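Local structure of Lin1840 protein (Listeria innocua serovar 6a, 4ZOC) at residues A[561-566]-A[592-597]; A[680-685]-A[694-699]; A[702-707]-A[712-717]. The protein probably hydrolyses terminal, non-reducing beta-D-glucosyl residues with release of beta-D-glucose, as a family 3 glycoside hydrolase linked to beta-1,2-glucan metabolism. The protein carries 2 engineered substitutions. All blocks are in the same frame, centred on the assembly; numbering follows the deposited sequence. Where two conformers were deposited one is given.

Contact 1 of 3, residues A[561-566]-A[592-597]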
ATOM      1  N   ILE A 561       3.328  -5.726  -5.689  1.00  6.22           N
ATOM      2  CA  ILE A 561       2.301  -5.767  -4.631  1.00  5.73           C
ATOM      3  C   ILE A 561       1.762  -4.367  -4.248  1.00  5.87           C
ATOM      4  O   ILE A 561       2.559  -3.440  -4.013  1.00  6.75           O
ATOM      5  CB  ILE A 561       2.852  -6.484  -3.400  1.00  6.00           C
ATOM      6  CG1 ILE A 561       3.139  -7.957  -3.711  1.00  6.33           C
ATOM      7  CG2 ILE A 561       1.841  -6.370  -2.260  1.00  7.01           C
ATOM      8  CD1 ILE A 561       3.909  -8.643  -2.591  1.00  6.84           C
ATOM      9  N   PRO A 562       0.436  -4.196  -4.164  1.00  6.35           N
ATOM     10  CA  PRO A 562      -0.572  -5.233  -4.373  1.00  6.81           C
ATOM     11  C   PRO A 562      -1.057  -5.299  -5.796  1.00  7.85           C
ATOM     12  O   PRO A 562      -1.220  -4.223  -6.466  1.00  8.07           O
ATOM     13  CB  PRO A 562      -1.763  -4.733  -3.554  1.00  6.92           C
ATOM     14  CG  PRO A 562      -1.640  -3.236  -3.562  1.00  6.78           C
ATOM     15  CD  PRO A 562      -0.149  -3.033  -3.433  1.00  5.98           C
ATOM     16  N   VAL A 563      -1.258  -6.525  -6.243  1.00  8.29           N
ATOM     17  CA  VAL A 563      -1.769  -6.806  -7.566  1.00  7.94           C
ATOM     18  C   VAL A 563      -2.955  -7.783  -7.394  1.00  7.31           C
ATOM     19  O   VAL A 563      -2.849  -8.803  -6.679  1.00  8.05           O
ATOM     20  CB  VAL A 563      -0.675  -7.386  -8.512  1.00  7.81           C
ATOM     21  CG1 VAL A 563      -0.034  -8.654  -7.984  1.00  8.04           C
ATOM     22  CG2 VAL A 563      -1.284  -7.596  -9.880  1.00  7.95           C
ATOM     23  N   TYR A 564      -4.077  -7.492  -8.057  1.00  5.77           N
ATOM     24  CA  TYR A 564      -5.276  -8.258  -7.830  1.00  6.88           C
ATOM     25  C   TYR A 564      -6.214  -8.096  -9.020  1.00  7.86           C
ATOM     26  O   TYR A 564      -6.093  -7.075  -9.756  1.00  8.12           O
ATOM     27  CB  TYR A 564      -5.899  -7.849  -6.457  1.00  6.83           C
ATOM     28  CG  TYR A 564      -6.084  -6.377  -6.261  1.00  6.62           C
ATOM     29  CD1 TYR A 564      -7.241  -5.755  -6.685  1.00  7.57           C
ATOM     30  CD2 TYR A 564      -5.095  -5.576  -5.731  1.00  6.82           C
ATOM     31  CE1 TYR A 564      -7.451  -4.394  -6.506  1.00 10.00           C
ATOM     32  CE2 TYR A 564      -5.282  -4.203  -5.574  1.00  9.09           C
ATOM     33  CZ  TYR A 564      -6.452  -3.614  -5.930  1.00  9.52           C
ATOM     34  OH  TYR A 564      -6.596  -2.289  -5.820  1.00  9.99           O
ATOM     35  N   TYR A 565      -7.142  -9.052  -9.244  1.00  8.46           N
ATOM     36  CA  TYR A 565      -7.898  -9.074 -10.473  1.00  7.98           C
ATOM     37  C   TYR A 565      -8.986  -7.989 -10.524  1.00  6.99           C
ATOM     38  O   TYR A 565      -9.286  -7.478 -11.598  1.00  8.67           O
ATOM     39  CB  TYR A 565      -8.513 -10.452 -10.782  1.00  8.78           C
ATOM     40  CG  TYR A 565      -9.855 -10.602 -10.070  1.00  7.87           C
ATOM     41  CD1 TYR A 565      -9.923 -10.958  -8.734  1.00  8.19           C
ATOM     42  CD2 TYR A 565     -11.034 -10.305 -10.730  1.00  6.87           C
ATOM     43  CE1 TYR A 565     -11.113 -10.977  -8.077  1.00  7.76           C
ATOM     44  CE2 TYR A 565     -12.239 -10.341 -10.105  1.00  8.09           C
ATOM     45  CZ  TYR A 565     -12.271 -10.690  -8.776  1.00  8.12           C
ATOM     46  OH  TYR A 565     -13.486 -10.663  -8.172  1.00  7.45           O
ATOM     47  N   ASN A 566      -9.577  -7.668  -9.364  1.00  7.78           N
ATOM     48  CA  ASN A 566     -10.629  -6.699  -9.259  1.00  7.59           C
ATOM     49  C   ASN A 566     -10.192  -5.283  -9.048  1.00  7.79           C
ATOM     50  O   ASN A 566     -10.566  -4.565  -8.098  1.00  9.23           O
ATOM     51  CB  ASN A 566     -11.652  -7.189  -8.249  1.00  7.75           C
ATOM     52  CG  ASN A 566     -11.086  -7.401  -6.889  1.00 10.23           C
ATOM     53  OD1 ASN A 566      -9.911  -7.734  -6.665  1.00  8.66           O
ATOM     54  ND2 ASN A 566     -11.967  -7.233  -5.931  1.00 17.27           N
ATOM     55  N   ASN A 592       2.203  -5.428 -16.170  1.00  8.81           N
ATOM     56  CA  ASN A 592       1.100  -5.079 -15.279  1.00  8.30           C
ATOM     57  C   ASN A 592       0.418  -6.298 -14.750  1.00  8.06           C
ATOM     58  O   ASN A 592      -0.096  -6.319 -13.605  1.00  9.06           O
ATOM     59  CB  ASN A 592       0.033  -4.232 -15.993  1.00  9.98           C
ATOM     60  CG  ASN A 592       0.454  -2.771 -16.221  1.00 12.36           C
ATOM     61  OD1 ASN A 592       1.603  -2.422 -16.238  1.00 12.19           O
ATOM     62  ND2 ASN A 592      -0.539  -1.935 -16.512  1.00 14.93           N
ATOM     63  N   GLU A 593       0.355  -7.326 -15.563  1.00  8.47           N
ATOM     64  CA  GLU A 593      -0.340  -8.536 -15.148  1.00  9.63           C
ATOM     65  C   GLU A 593       0.454  -9.261 -14.112  1.00  8.02           C
ATOM     66  O   GLU A 593       1.668  -9.270 -14.170  1.00  6.02           O
ATOM     67  CB  GLU A 593      -0.487  -9.487 -16.332  1.00 12.33           C
ATOM     68  CG  GLU A 593      -1.423  -8.934 -17.383  1.00 13.46           C
ATOM     69  CD  GLU A 593      -0.772  -7.944 -18.370  1.00 14.56           C
ATOM     70  OE1 GLU A 593       0.453  -7.681 -18.343  1.00 12.03           O
ATOM     71  OE2 GLU A 593      -1.555  -7.373 -19.137  1.00 17.82           O
ATOM     72  N   PRO A 594      -0.228  -9.917 -13.134  1.00  8.32           N
ATOM     73  CA  PRO A 594       0.478 -10.820 -12.242  1.00  6.86           C
ATOM     74  C   PRO A 594       1.027 -12.009 -13.052  1.00  7.93           C
ATOM     75  O   PRO A 594       0.598 -12.229 -14.198  1.00  7.51           O
ATOM     76  CB  PRO A 594      -0.626 -11.269 -11.244  1.00  6.24           C
ATOM     77  CG  PRO A 594      -1.862 -11.194 -12.079  1.00  7.47           C
ATOM     78  CD  PRO A 594      -1.671  -9.995 -12.997  1.00  7.91           C
ATOM     79  N   PHE A 595       1.995 -12.719 -12.497  1.00  9.81           N
ATOM     80  CA  PHE A 595       2.537 -13.876 -13.180  1.00  8.53           C
ATOM     81  C   PHE A 595       1.446 -14.906 -13.434  1.00  7.44           C
ATOM     82  O   PHE A 595       1.344 -15.521 -14.505  1.00  6.61           O
ATOM     83  CB  PHE A 595       3.730 -14.462 -12.426  1.00  9.10           C
ATOM     84  CG  PHE A 595       4.486 -15.465 -13.253  1.00  9.70           C
ATOM     85  CD1 PHE A 595       5.329 -15.006 -14.241  1.00  9.62           C
ATOM     86  CD2 PHE A 595       4.371 -16.836 -13.030  1.00  8.01           C
ATOM     87  CE1 PHE A 595       5.989 -15.876 -15.039  1.00 11.36           C
ATOM     88  CE2 PHE A 595       5.043 -17.734 -13.808  1.00 11.39           C
ATOM     89  CZ  PHE A 595       5.870 -17.231 -14.826  1.00 12.43           C
ATOM     90  N   TYR A 596       0.616 -15.139 -12.440  1.00  7.82           N
ATOM     91  CA  TYR A 596      -0.622 -15.922 -12.625  1.00  7.91           C
ATOM     92  C   TYR A 596      -1.811 -15.215 -11.935  1.00  7.14           C
ATOM     93  O   TYR A 596      -1.657 -14.633 -10.850  1.00  7.23           O
ATOM     94  CB  TYR A 596      -0.527 -17.302 -11.939  1.00  9.11           C
ATOM     95  CG  TYR A 596       0.612 -18.220 -12.426  1.00  8.31           C
ATOM     96  CD1 TYR A 596       0.610 -18.688 -13.725  1.00  8.32           C
ATOM     97  CD2 TYR A 596       1.585 -18.725 -11.543  1.00  7.94           C
ATOM     98  CE1 TYR A 596       1.576 -19.566 -14.164  1.00  9.44           C
ATOM     99  CE2 TYR A 596       2.539 -19.632 -11.963  1.00  8.32           C
ATOM    100  CZ  TYR A 596       2.542 -20.035 -13.290  1.00  8.95           C
ATOM    101  OH  TYR A 596       3.498 -20.956 -13.749  1.00 10.98           O
ATOM    102  N   PRO A 597      -2.953 -15.191 -12.595  1.00  7.66           N
ATOM    103  CA  PRO A 597      -4.095 -14.439 -12.115  1.00  7.88           C
ATOM    104  C   PRO A 597      -5.123 -15.243 -11.341  1.00  7.09           C
ATOM    105  O   PRO A 597      -5.116 -16.432 -11.359  1.00  7.53           O
ATOM    106  CB  PRO A 597      -4.710 -13.917 -13.415  1.00  8.64           C
ATOM    107  CG  PRO A 597      -4.486 -15.091 -14.356  1.00  7.97           C
ATOM    108  CD  PRO A 597      -3.142 -15.617 -14.010  1.00  7.92           C
TER
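Val563 and Pro594 meet through a single methyl group, a small example of how two parts of one long connection without regular structure can be fitted together largely by apolar contact. From CA the bond to CB of Val563 already points toward 592-597, and at CB the side chain forks. A chi1 of 58° puts CG1 between the backbone N and the carbonyl carbon, which leaves CG2 anti to the N as the branch that reaches across. CG2 sits over the face of the Pro594 ring, 4.0 Å from Pro594 CB and from Pro594 CD and little farther from the other three ring atoms. The same CG2 skirts the backbone of Asn592, 4.1 Å from its carbonyl O. The amide of Asn592 is engaged with Ser585, and the carbonyl of Glu593 accepts from Gln556 and Gln560. The connection belongs to the C-terminal family 3 domain, between helix 532-541 and strand 607-611. Beyond Val563, Tyr564 hydrogen-bonds to Glu200 of the second subunit and Tyr565 stacks on Phe598; beyond Pro594, Phe595 and Tyr596 form a classic beta bulge opposite Phe554 and pack against helix 513-517.

Contact 2 of 3, residues A[680-685]-A[694-699]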
ATOM      1  N   LEU A 680     -27.787 -13.951 -10.929  1.00 15.49           N
ATOM      2  CA  LEU A 680     -27.056 -12.779 -10.419  1.00 15.54           C
ATOM      3  C   LEU A 680     -28.179 -11.853 -10.025  1.00 16.79           C
ATOM      4  O   LEU A 680     -28.876 -11.317 -10.913  1.00 14.82           O
ATOM      5  CB  LEU A 680     -26.167 -12.163 -11.504  1.00 19.14           C
ATOM      6  CG  LEU A 680     -25.155 -13.108 -12.214  1.00 19.60           C
ATOM      7  CD1 LEU A 680     -24.201 -12.418 -13.137  1.00 18.42           C
ATOM      8  CD2 LEU A 680     -24.379 -13.874 -11.240  1.00 21.78           C
ATOM      9  N   THR A 681     -28.391 -11.698  -8.715  1.00 14.76           N
ATOM     10  CA  THR A 681     -29.502 -10.860  -8.213  1.00 13.70           C
ATOM     11  C   THR A 681     -29.109  -9.439  -8.408  1.00 15.65           C
ATOM     12  O   THR A 681     -27.946  -9.153  -8.736  1.00 15.16           O
ATOM     13  CB  THR A 681     -29.818 -11.090  -6.738  1.00 15.45           C
ATOM     14  OG1 THR A 681     -28.754 -10.585  -5.946  1.00 16.62           O
ATOM     15  CG2 THR A 681     -30.101 -12.539  -6.420  1.00 13.61           C
ATOM     16  N   SER A 682     -30.029  -8.515  -8.151  1.00 16.27           N
ATOM     17  CA  SER A 682     -29.702  -7.098  -8.318  1.00 14.32           C
ATOM     18  C   SER A 682     -28.604  -6.614  -7.341  1.00 14.09           C
ATOM     19  O   SER A 682     -27.877  -5.672  -7.633  1.00 13.17           O
ATOM     20  CB  SER A 682     -30.943  -6.230  -8.293  1.00 14.96           C
ATOM     21  OG  SER A 682     -31.492  -6.242  -7.023  1.00 15.98           O
ATOM     22  N   GLU A 683     -28.469  -7.286  -6.210  0.50 14.07           N
ATOM     23  CA  GLU A 683     -27.384  -7.003  -5.312  0.50 13.81           C
ATOM     24  C   GLU A 683     -26.003  -7.123  -6.017  0.50 12.62           C
ATOM     25  O   GLU A 683     -25.090  -6.362  -5.730  0.50 13.83           O
ATOM     26  CB  GLU A 683     -27.482  -7.922  -4.062  0.50 12.86           C
ATOM     27  CG  GLU A 683     -26.513  -7.509  -2.977  0.50 16.56           C
ATOM     28  CD  GLU A 683     -25.109  -8.082  -3.189  0.50 18.83           C
ATOM     29  OE1 GLU A 683     -25.000  -9.211  -3.726  0.50 18.56           O
ATOM     30  OE2 GLU A 683     -24.118  -7.394  -2.826  0.50 20.76           O
ATOM     31  N   ALA A 684     -25.881  -8.037  -6.970  1.00 13.20           N
ATOM     32  CA  ALA A 684     -24.625  -8.228  -7.732  1.00 12.44           C
ATOM     33  C   ALA A 684     -24.322  -7.018  -8.544  1.00 11.14           C
ATOM     34  O   ALA A 684     -23.156  -6.798  -8.897  1.00 12.31           O
ATOM     35  CB  ALA A 684     -24.714  -9.438  -8.616  1.00 12.76           C
ATOM     36  N   PHE A 685     -25.365  -6.235  -8.878  1.00 10.76           N
ATOM     37  CA  PHE A 685     -25.192  -5.037  -9.684  1.00 11.52           C
ATOM     38  C   PHE A 685     -24.980  -3.752  -8.871  1.00 11.93           C
ATOM     39  O   PHE A 685     -24.782  -2.689  -9.440  1.00 13.36           O
ATOM     40  CB  PHE A 685     -26.423  -4.837 -10.614  1.00 12.55           C
ATOM     41  CG  PHE A 685     -26.569  -5.873 -11.683  1.00 12.71           C
ATOM     42  CD1 PHE A 685     -27.112  -7.133 -11.419  1.00 13.44           C
ATOM     43  CD2 PHE A 685     -26.239  -5.573 -12.976  1.00 12.67           C
ATOM     44  CE1 PHE A 685     -27.213  -8.097 -12.427  1.00 13.39           C
ATOM     45  CE2 PHE A 685     -26.287  -6.530 -13.978  1.00 12.60           C
ATOM     46  CZ  PHE A 685     -26.828  -7.782 -13.734  1.00 10.52           C
ATOM     47  N   LYS A 694     -25.845   1.948  -0.350  1.00 11.65           N
ATOM     48  CA  LYS A 694     -25.821   0.811  -1.259  1.00 14.65           C
ATOM     49  C   LYS A 694     -26.887   1.073  -2.350  1.00 15.98           C
ATOM     50  O   LYS A 694     -28.057   1.229  -2.010  1.00 15.82           O
ATOM     51  CB  LYS A 694     -26.158  -0.429  -0.455  1.00 16.73           C
ATOM     52  CG  LYS A 694     -26.115  -1.713  -1.253  1.00 23.63           C
ATOM     53  CD  LYS A 694     -24.675  -2.037  -1.586  1.00 28.44           C
ATOM     54  CE  LYS A 694     -24.438  -3.495  -1.840  1.00 33.49           C
ATOM     55  NZ  LYS A 694     -24.852  -4.308  -0.678  1.00 35.77           N
ATOM     56  N   VAL A 695     -26.447   1.195  -3.610  1.00 10.66           N
ATOM     57  CA  VAL A 695     -27.261   1.637  -4.726  1.00  9.42           C
ATOM     58  C   VAL A 695     -27.156   0.761  -5.899  1.00 10.74           C
ATOM     59  O   VAL A 695     -26.183   0.024  -6.102  1.00 11.42           O
ATOM     60  CB  VAL A 695     -26.863   3.050  -5.151  1.00 11.08           C
ATOM     61  CG1 VAL A 695     -27.095   3.985  -4.002  1.00 14.93           C
ATOM     62  CG2 VAL A 695     -25.431   3.147  -5.613  1.00 11.77           C
ATOM     63  N   GLN A 696     -28.164   0.858  -6.755  1.00 10.57           N
ATOM     64  CA  GLN A 696     -28.062   0.332  -8.100  1.00 12.22           C
ATOM     65  C   GLN A 696     -28.387   1.467  -9.073  1.00 11.63           C
ATOM     66  O   GLN A 696     -29.406   2.142  -8.957  1.00 12.81           O
ATOM     67  CB  GLN A 696     -29.040  -0.856  -8.310  1.00 13.35           C
ATOM     68  CG  GLN A 696     -28.829  -1.536  -9.643  1.00 11.76           C
ATOM     69  CD  GLN A 696     -29.818  -2.599 -10.060  1.00 10.64           C
ATOM     70  OE1 GLN A 696     -30.876  -2.847  -9.414  1.00 11.44           O
ATOM     71  NE2 GLN A 696     -29.438  -3.306 -11.139  1.00  8.72           N
ATOM     72  N   GLU A 697     -27.530   1.676 -10.037  1.00 10.40           N
ATOM     73  CA  GLU A 697     -27.642   2.777 -10.975  1.00 10.18           C
ATOM     74  C   GLU A 697     -27.942   2.128 -12.341  1.00 11.83           C
ATOM     75  O   GLU A 697     -27.348   1.082 -12.705  1.00  9.19           O
ATOM     76  CB  GLU A 697     -26.297   3.554 -11.069  1.00 12.36           C
ATOM     77  CG  GLU A 697     -25.955   4.289  -9.811  1.00 14.76           C
ATOM     78  CD  GLU A 697     -24.607   4.978  -9.823  1.00 14.26           C
ATOM     79  OE1 GLU A 697     -23.745   4.688 -10.675  1.00 11.68           O
ATOM     80  OE2 GLU A 697     -24.448   5.832  -8.948  1.00 15.13           O
ATOM     81  N   PRO A 698     -28.875   2.753 -13.119  1.00 12.25           N
ATOM     82  CA  PRO A 698     -29.096   2.301 -14.481  1.00 11.62           C
ATOM     83  C   PRO A 698     -27.807   2.505 -15.284  1.00 11.04           C
ATOM     84  O   PRO A 698     -27.031   3.492 -15.011  1.00  9.07           O
ATOM     85  CB  PRO A 698     -30.243   3.148 -15.002  1.00 11.46           C
ATOM     86  CG  PRO A 698     -30.305   4.311 -14.081  1.00 15.49           C
ATOM     87  CD  PRO A 698     -29.615   3.974 -12.770  1.00 13.01           C
ATOM     88  N   GLY A 699     -27.602   1.577 -16.209  1.00  9.94           N
ATOM     89  CA  GLY A 699     -26.511   1.698 -17.154  1.00 10.57           C
ATOM     90  C   GLY A 699     -26.053   0.332 -17.639  1.00 10.33           C
ATOM     91  O   GLY A 699     -26.691  -0.667 -17.376  1.00  9.10           O
TER
HETATM   92  O   HOH W   1     -25.183  -0.090 -10.337  1.00 13.32           O
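Within the fibronectin type III-like domain, the turn that leaves strand 673-680 is met by the chain running out of the two-stranded hairpin 687-688/694-695, and Gln696 spans the join. Its side chain sets out toward 680-685 and stays extended to the amide, with CG anti to the backbone N (chi1 -173°). The amide is thus delivered between two residues of the turn. NE2 comes within 3.4 Å of Phe685 CB and approaches the ring obliquely, the amide and ring planes being 39° apart; the two side chains run side by side in the same direction. On the other branch, OE1 lies 3.6 Å from Ser682 CB, while its hydrogen bond goes to the backbone N of Gly621. The turn itself is tied by backbone bonds, Ala684 N to Thr681 O and Phe685 N to Ser682 O, both 2.9 Å. One water lies between the segments: it accepts from Glu697 N at 3.0 Å and is 2.8 Å from Phe685 O, to which it can donate. Farther out, in the conformer given, Glu683 OE2 lies 3.8 Å from Lys694 NZ, a long and doubtful salt bridge. Phe685 also meets His701 edge-to-face, and its side chain is about 7 Å from that of Asp648, a magnesium ligand. The chemistry is therefore mixed: the polar amide of Gln696 lies against the CB atoms of Phe685 and Ser682 with OE1 bonded to Gly621 N, a water can bridge the two backbones, and the charged pair at the exposed margin probably adds at most a modest attraction.

Contact 3 of 3, residues A[702-707]-A[712-717]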
ATOM      1  N   ARG A 702     -21.126  -5.410 -18.143  1.00 11.03           N
ATOM      2  CA  ARG A 702     -20.610  -6.553 -18.862  1.00 10.20           C
ATOM      3  C   ARG A 702     -20.617  -7.767 -17.998  1.00  9.78           C
ATOM      4  O   ARG A 702     -20.346  -7.701 -16.836  1.00  9.52           O
ATOM      5  CB  ARG A 702     -19.183  -6.308 -19.352  1.00 10.82           C
ATOM      6  CG  ARG A 702     -19.112  -5.162 -20.349  1.00 12.90           C
ATOM      7  CD  ARG A 702     -17.718  -5.067 -20.893  1.00 17.41           C
ATOM      8  NE  ARG A 702     -17.681  -3.894 -21.729  1.00 21.73           N
ATOM      9  CZ  ARG A 702     -16.977  -2.781 -21.509  1.00 21.92           C
ATOM     10  NH1 ARG A 702     -16.187  -2.626 -20.448  1.00 23.08           N
ATOM     11  NH2 ARG A 702     -17.071  -1.785 -22.367  1.00 21.43           N
ATOM     12  N   VAL A 703     -20.866  -8.895 -18.617  1.00 10.71           N
ATOM     13  CA  VAL A 703     -21.023 -10.190 -17.999  1.00 11.67           C
ATOM     14  C   VAL A 703     -19.973 -11.077 -18.656  1.00 12.97           C
ATOM     15  O   VAL A 703     -19.914 -11.178 -19.893  1.00 11.83           O
ATOM     16  CB  VAL A 703     -22.459 -10.809 -18.246  1.00 13.59           C
ATOM     17  CG1 VAL A 703     -22.572 -12.139 -17.494  1.00 18.24           C
ATOM     18  CG2 VAL A 703     -23.559  -9.894 -17.708  1.00 15.46           C
ATOM     19  N   PHE A 704     -19.093 -11.664 -17.839  1.00 10.49           N
ATOM     20  CA  PHE A 704     -17.997 -12.480 -18.301  1.00 10.08           C
ATOM     21  C   PHE A 704     -18.187 -13.882 -17.792  1.00 10.51           C
ATOM     22  O   PHE A 704     -18.327 -14.132 -16.555  1.00 10.39           O
ATOM     23  CB  PHE A 704     -16.628 -11.977 -17.798  1.00 10.52           C
ATOM     24  CG  PHE A 704     -16.377 -10.504 -18.023  1.00 12.48           C
ATOM     25  CD1 PHE A 704     -16.887  -9.544 -17.142  1.00 10.46           C
ATOM     26  CD2 PHE A 704     -15.580 -10.096 -19.086  1.00 11.90           C
ATOM     27  CE1 PHE A 704     -16.615  -8.218 -17.329  1.00 16.98           C
ATOM     28  CE2 PHE A 704     -15.304  -8.761 -19.277  1.00 13.54           C
ATOM     29  CZ  PHE A 704     -15.831  -7.807 -18.403  1.00 11.92           C
ATOM     30  N   VAL A 705     -18.156 -14.832 -18.701  1.00  9.39           N
ATOM     31  CA  VAL A 705     -18.369 -16.211 -18.304  1.00 10.46           C
ATOM     32  C   VAL A 705     -17.121 -16.998 -18.742  1.00  9.64           C
ATOM     33  O   VAL A 705     -16.730 -16.999 -19.920  1.00 10.45           O
ATOM     34  CB  VAL A 705     -19.595 -16.827 -18.976  1.00 11.18           C
ATOM     35  CG1 VAL A 705     -19.736 -18.264 -18.481  1.00 12.93           C
ATOM     36  CG2 VAL A 705     -20.854 -16.048 -18.604  1.00 11.85           C
ATOM     37  N   GLY A 706     -16.509 -17.716 -17.821  1.00 11.95           N
ATOM     38  CA  GLY A 706     -15.356 -18.491 -18.251  1.00 11.73           C
ATOM     39  C   GLY A 706     -14.752 -19.326 -17.144  1.00  9.93           C
ATOM     40  O   GLY A 706     -15.418 -19.683 -16.178  1.00 13.62           O
ATOM     41  N   THR A 707     -13.452 -19.581 -17.279  1.00  9.86           N
ATOM     42  CA  THR A 707     -12.763 -20.553 -16.418  1.00 10.08           C
ATOM     43  C   THR A 707     -11.527 -19.982 -15.644  1.00 10.06           C
ATOM     44  O   THR A 707     -10.793 -20.739 -15.000  1.00  9.40           O
ATOM     45  CB  THR A 707     -12.286 -21.772 -17.223  1.00 10.92           C
ATOM     46  OG1 THR A 707     -11.467 -21.302 -18.325  1.00 11.18           O
ATOM     47  CG2 THR A 707     -13.476 -22.553 -17.786  1.00 10.74           C
ATOM     48  N   VAL A 712     -12.393 -15.791 -20.664  1.00 12.41           N
ATOM     49  CA  VAL A 712     -13.820 -15.485 -20.564  1.00 10.10           C
ATOM     50  C   VAL A 712     -14.395 -15.074 -21.895  1.00 12.21           C
ATOM     51  O   VAL A 712     -13.670 -14.537 -22.717  1.00 12.69           O
ATOM     52  CB  VAL A 712     -14.170 -14.410 -19.529  1.00  9.08           C
ATOM     53  CG1 VAL A 712     -13.845 -14.849 -18.109  1.00  8.83           C
ATOM     54  CG2 VAL A 712     -13.415 -13.119 -19.815  1.00 13.56           C
ATOM     55  N   ASP A 713     -15.704 -15.300 -22.053  1.00 12.79           N
ATOM     56  CA  ASP A 713     -16.479 -14.692 -23.104  1.00 13.97           C
ATOM     57  C   ASP A 713     -17.225 -13.523 -22.462  1.00 14.58           C
ATOM     58  O   ASP A 713     -17.613 -13.611 -21.299  1.00 14.39           O
ATOM     59  CB  ASP A 713     -17.507 -15.645 -23.602  1.00 16.94           C
ATOM     60  CG  ASP A 713     -16.941 -16.799 -24.426  1.00 21.69           C
ATOM     61  OD1 ASP A 713     -15.897 -16.716 -25.035  1.00 22.59           O
ATOM     62  OD2 ASP A 713     -17.691 -17.789 -24.572  1.00 25.79           O
ATOM     63  N   VAL A 714     -17.491 -12.472 -23.220  1.00 15.35           N
ATOM     64  CA  VAL A 714     -18.063 -11.249 -22.667  1.00 14.91           C
ATOM     65  C   VAL A 714     -19.423 -10.912 -23.349  1.00 15.26           C
ATOM     66  O   VAL A 714     -19.544 -10.988 -24.579  1.00 14.88           O
ATOM     67  CB  VAL A 714     -17.071 -10.061 -22.749  1.00 17.08           C
ATOM     68  CG1 VAL A 714     -16.748  -9.726 -24.188  1.00 19.43           C
ATOM     69  CG2 VAL A 714     -17.616  -8.845 -22.096  1.00 16.26           C
ATOM     70  N   PHE A 715     -20.390 -10.533 -22.522  1.00 12.77           N
ATOM     71  CA  PHE A 715     -21.712 -10.077 -22.946  1.00 13.40           C
ATOM     72  C   PHE A 715     -22.051  -8.749 -22.325  1.00 15.36           C
ATOM     73  O   PHE A 715     -21.477  -8.404 -21.279  1.00 18.43           O
ATOM     74  CB  PHE A 715     -22.703 -11.163 -22.579  1.00 15.80           C
ATOM     75  CG  PHE A 715     -22.261 -12.526 -23.016  1.00 17.06           C
ATOM     76  CD1 PHE A 715     -22.331 -12.886 -24.370  1.00 20.84           C
ATOM     77  CD2 PHE A 715     -21.750 -13.437 -22.115  1.00 16.91           C
ATOM     78  CE1 PHE A 715     -21.852 -14.133 -24.781  1.00 26.34           C
ATOM     79  CE2 PHE A 715     -21.266 -14.647 -22.527  1.00 19.14           C
ATOM     80  CZ  PHE A 715     -21.336 -15.023 -23.849  1.00 24.08           C
ATOM     81  N   GLU A 716     -22.940  -7.967 -22.976  1.00 13.27           N
ATOM     82  CA  GLU A 716     -23.361  -6.657 -22.473  1.00 13.44           C
ATOM     83  C   GLU A 716     -24.843  -6.673 -22.186  1.00 13.93           C
ATOM     84  O   GLU A 716     -25.654  -7.224 -22.968  1.00 14.89           O
ATOM     85  CB  GLU A 716     -23.059  -5.511 -23.475  1.00 14.58           C
ATOM     86  CG  GLU A 716     -21.587  -5.413 -23.687  1.00 21.44           C
ATOM     87  CD  GLU A 716     -21.108  -4.164 -24.352  1.00 25.48           C
ATOM     88  OE1 GLU A 716     -21.896  -3.516 -25.008  1.00 22.27           O
ATOM     89  OE2 GLU A 716     -19.898  -3.869 -24.207  1.00 31.90           O
ATOM     90  N   VAL A 717     -25.199  -5.994 -21.090  0.50 15.13           N
ATOM     91  CA  VAL A 717     -26.564  -5.870 -20.599  0.50 12.42           C
ATOM     92  C   VAL A 717     -26.789  -4.442 -20.195  0.50 11.51           C
ATOM     93  O   VAL A 717     -26.027  -3.854 -19.426  0.50 11.35           O
ATOM     94  CB  VAL A 717     -26.857  -6.751 -19.385  0.50 12.22           C
ATOM     95  CG1 VAL A 717     -28.275  -6.517 -18.923  0.50 13.34           C
ATOM     96  CG2 VAL A 717     -26.599  -8.217 -19.697  0.50 11.20           C
TER
HETATM   97  O   HOH W   2     -16.724 -19.257 -21.694  1.00 28.18           O
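Val703 and Phe715, paired across an antiparallel beta hairpin, exchange two backbone hydrogen bonds: Val703 N to Phe715 O at 2.8 Å and Phe715 N to Val703 O at 2.7 Å. Val705 and Asp713 repeat this reciprocal pattern, both bonds 2.9 Å long. The intervening Phe704–Val714 pair is non-hydrogen-bonded, and CA-H...O contacts fill in between the bonds. The hairpin, strands 699-706 and 712-720, belongs to the fibronectin type III-like part of the protein, a beta-sheet fold.

Apolar contacts line both faces of the sheet. On the face of Phe704, Val714 lies alongside the ring and brings CG2 to 3.6 Å from Phe704 CE2. Val712, at the end of the ladder, also reaches the ring, its CG2 3.8 Å from Phe704 CD2; both methyls approach obliquely. On the other face Val705 CG2 meets the ring edge of Phe715, and Val703 and Val705 pack on strand 624-632.

The charged contact joins Arg702 to Glu716. Arg702 is extended from CG to NE and runs beside the glutamate, whose OE2 meets the guanidinium at its edge. The NE to OE2 bond is weak, 3.3 Å but nearly straight at 168°, with the guanidinium and carboxylate planes 37° apart.

The backbone bonds thus fix the strand register, while the Arg702 side chain is hydrogen-bonded through NH1 to Gln647 on one neighbouring strand and only weakly to Glu716 on the other.

Followed from the N terminus, the three contacts come in series, each closing before the next opens, so none nests within or crosses another. Contact 1 closes a 25-residue excursion without helix or strand, in the C-terminal family 3 domain. The chain then enters the fibronectin type III-like domain, where contact 2 ties the exit of strand 673-680 to the small hairpin 687-688/694-695 and the residues after it. Contact 3 follows almost at once, closing the short turn that joins strand 699-706 to strand 712-720 within the larger sheet. Contacts 2 and 3 adjoin in sequence, yet their centres stand about 17 Å apart; contact 1 touches neither.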